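Local coordinates for RNA-binding protein (Porphyromonas gingivalis W83, PDB 7JLY), which probably binds RNA through a single RNA recognition motif and can also bind calcium, at residues E16-G21 / E68-K73. Sequence-based numbering, arbitrary orientation.
Sequences EEDLTG and EFQGRK
Asp18 on the first helix of an RNA recognition motif faces the tight hairpin 68-73, their backbones closest at Asp18 CA and Gln70 CA, 10.0 Å apart. The hairpin joins the short edge strand 68-69 to strand 72-78 and lies beside helix 16-23 at the surface, away from the calcium site. It is a type I' turn from Phe69 to Arg72, closed by a reciprocal pair of backbone bonds, Phe69 N to Arg72 O and Arg72 N to Phe69 O. Its Gln70 and Gly71 have positive phi, the conformation this turn requires. With a span this wide, the Phe69 and Gln70 side chains reach across to the backbone and side chain of Asp18. The Phe69 ring, its CG anti to the backbone N (chi1 180°), extends to the helix, where CZ lies 4.1 Å from Asp18 O and 4.4 Å from Asp18 CB. Gln70 folds back over the same ring, CG standing 4.2 Å above the plane over its centre, while Val14 also packs against Phe69 and Gln70. The extended Gln70 chain ends with NE2 3.9 Å from Asp18 OD2, too long for a hydrogen bond; the carboxylate and amide planes are 70° apart. OD2 instead forms a salt bridge with NE of Arg15, the residue just before the helix.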
loop_
_atom_site.group_PDB
_atom_site.type_symbol
_atom_site.label_atom_id
_atom_site.label_comp_id
_atom_site.label_asym_id
_atom_site.label_seq_id
_atom_site.Cartn_x
_atom_site.Cartn_y
_atom_site.Cartn_z
ATOM N N GLU A 16 -4.260 -1.601 7.729
ATOM C CA GLU A 16 -3.486 -2.607 7.008
ATOM C C GLU A 16 -4.387 -3.602 6.276
ATOM O O GLU A 16 -4.077 -4.018 5.154
ATOM C CB GLU A 16 -2.540 -3.330 7.968
ATOM C CG GLU A 16 -1.373 -2.423 8.374
ATOM C CD GLU A 16 -0.505 -3.017 9.457
ATOM O OE1 GLU A 16 -0.734 -4.189 9.815
ATOM O OE2 GLU A 16 0.401 -2.306 9.942
ATOM N N GLU A 17 -5.513 -3.985 6.879
ATOM C CA GLU A 17 -6.351 -4.980 6.216
ATOM C C GLU A 17 -7.016 -4.386 4.978
ATOM O O GLU A 17 -7.287 -5.092 4.020
ATOM C CB GLU A 17 -7.396 -5.564 7.170
ATOM C CG GLU A 17 -8.591 -4.688 7.419
ATOM C CD GLU A 17 -9.765 -5.483 7.951
ATOM O OE1 GLU A 17 -10.637 -5.868 7.144
ATOM O OE2 GLU A 17 -9.805 -5.730 9.175
ATOM N N ASP A 18 -7.245 -3.075 4.981
ATOM C CA ASP A 18 -7.772 -2.396 3.807
ATOM C C ASP A 18 -6.747 -2.358 2.671
ATOM O O ASP A 18 -7.117 -2.465 1.497
ATOM C CB ASP A 18 -8.209 -0.977 4.174
ATOM C CG ASP A 18 -9.243 -0.962 5.292
ATOM O OD1 ASP A 18 -10.129 -1.835 5.274
ATOM O OD2 ASP A 18 -9.167 -0.089 6.186
ATOM N N LEU A 19 -5.467 -2.189 3.011
ATOM C CA LEU A 19 -4.411 -2.206 2.001
ATOM C C LEU A 19 -4.257 -3.594 1.414
ATOM O O LEU A 19 -4.127 -3.751 0.210
ATOM C CB LEU A 19 -3.081 -1.741 2.581
ATOM C CG LEU A 19 -3.039 -0.265 2.974
ATOM C CD1 LEU A 19 -1.647 0.088 3.434
ATOM C CD2 LEU A 19 -3.443 0.614 1.787
ATOM N N THR A 20 -4.277 -4.606 2.275
ATOM C CA THR A 20 -4.211 -5.974 1.796
ATOM C C THR A 20 -5.414 -6.264 0.916
ATOM O O THR A 20 -5.275 -6.872 -0.143
ATOM C CB THR A 20 -4.169 -6.983 2.950
ATOM O OG1 THR A 20 -3.007 -6.732 3.761
ATOM C CG2 THR A 20 -4.111 -8.401 2.404
ATOM N N GLY A 21 -6.590 -5.812 1.348
ATOM C CA GLY A 21 -7.821 -6.066 0.607
ATOM C C GLY A 21 -7.762 -5.493 -0.800
ATOM O O GLY A 21 -8.252 -6.096 -1.773
ATOM N N GLU A 68 -9.142 7.349 -6.732
ATOM C CA GLU A 68 -9.452 7.707 -5.362
ATOM C C GLU A 68 -9.814 6.461 -4.578
ATOM O O GLU A 68 -10.432 5.539 -5.111
ATOM C CB GLU A 68 -10.597 8.723 -5.323
ATOM C CG GLU A 68 -10.181 10.078 -5.834
ATOM C CD GLU A 68 -11.348 11.010 -6.056
ATOM O OE1 GLU A 68 -12.510 10.576 -5.899
ATOM O OE2 GLU A 68 -11.092 12.179 -6.396
ATOM N N PHE A 69 -9.411 6.443 -3.311
ATOM C CA PHE A 69 -9.658 5.342 -2.398
ATOM C C PHE A 69 -10.068 5.969 -1.061
ATOM O O PHE A 69 -9.328 6.792 -0.514
ATOM C CB PHE A 69 -8.395 4.472 -2.269
ATOM C CG PHE A 69 -8.534 3.302 -1.333
ATOM C CD1 PHE A 69 -9.407 2.262 -1.621
ATOM C CD2 PHE A 69 -7.749 3.217 -0.192
ATOM C CE1 PHE A 69 -9.519 1.172 -0.773
ATOM C CE2 PHE A 69 -7.861 2.128 0.667
ATOM C CZ PHE A 69 -8.747 1.108 0.378
ATOM N N GLN A 70 -11.245 5.601 -0.556
ATOM C CA GLN A 70 -11.796 6.200 0.664
ATOM C C GLN A 70 -11.636 7.730 0.647
ATOM O O GLN A 70 -11.176 8.342 1.620
ATOM C CB GLN A 70 -11.141 5.572 1.910
ATOM C CG GLN A 70 -11.433 4.059 2.030
ATOM C CD GLN A 70 -11.027 3.454 3.372
ATOM O OE1 GLN A 70 -10.919 4.152 4.383
ATOM N NE2 GLN A 70 -10.803 2.142 3.383
ATOM N N GLY A 71 -11.994 8.326 -0.488
ATOM C CA GLY A 71 -12.074 9.772 -0.618
ATOM C C GLY A 71 -10.790 10.512 -0.938
ATOM O O GLY A 71 -10.799 11.740 -1.038
ATOM N N ARG A 72 -9.682 9.797 -1.115
ATOM C CA ARG A 72 -8.427 10.490 -1.431
ATOM C C ARG A 72 -7.676 9.835 -2.593
ATOM O O ARG A 72 -7.635 8.616 -2.711
ATOM C CB ARG A 72 -7.507 10.559 -0.209
ATOM C CG ARG A 72 -8.087 11.320 0.980
ATOM C CD ARG A 72 -7.016 11.694 1.994
ATOM N NE ARG A 72 -6.012 12.586 1.416
ATOM C CZ ARG A 72 -6.138 13.908 1.334
ATOM N NH1 ARG A 72 -7.222 14.507 1.817
ATOM N NH2 ARG A 72 -5.176 14.634 0.774
ATOM N N LYS A 73 -7.075 10.662 -3.437
ATOM C CA LYS A 73 -6.327 10.157 -4.579
ATOM C C LYS A 73 -5.104 9.355 -4.123
ATOM O O LYS A 73 -4.235 9.874 -3.420
ATOM C CB LYS A 73 -5.898 11.317 -5.484
ATOM C CG LYS A 73 -5.144 10.866 -6.727
ATOM C CD LYS A 73 -5.114 11.957 -7.792
ATOM C CE LYS A 73 -4.285 13.144 -7.346
ATOM N NZ LYS A 73 -4.226 14.168 -8.439
#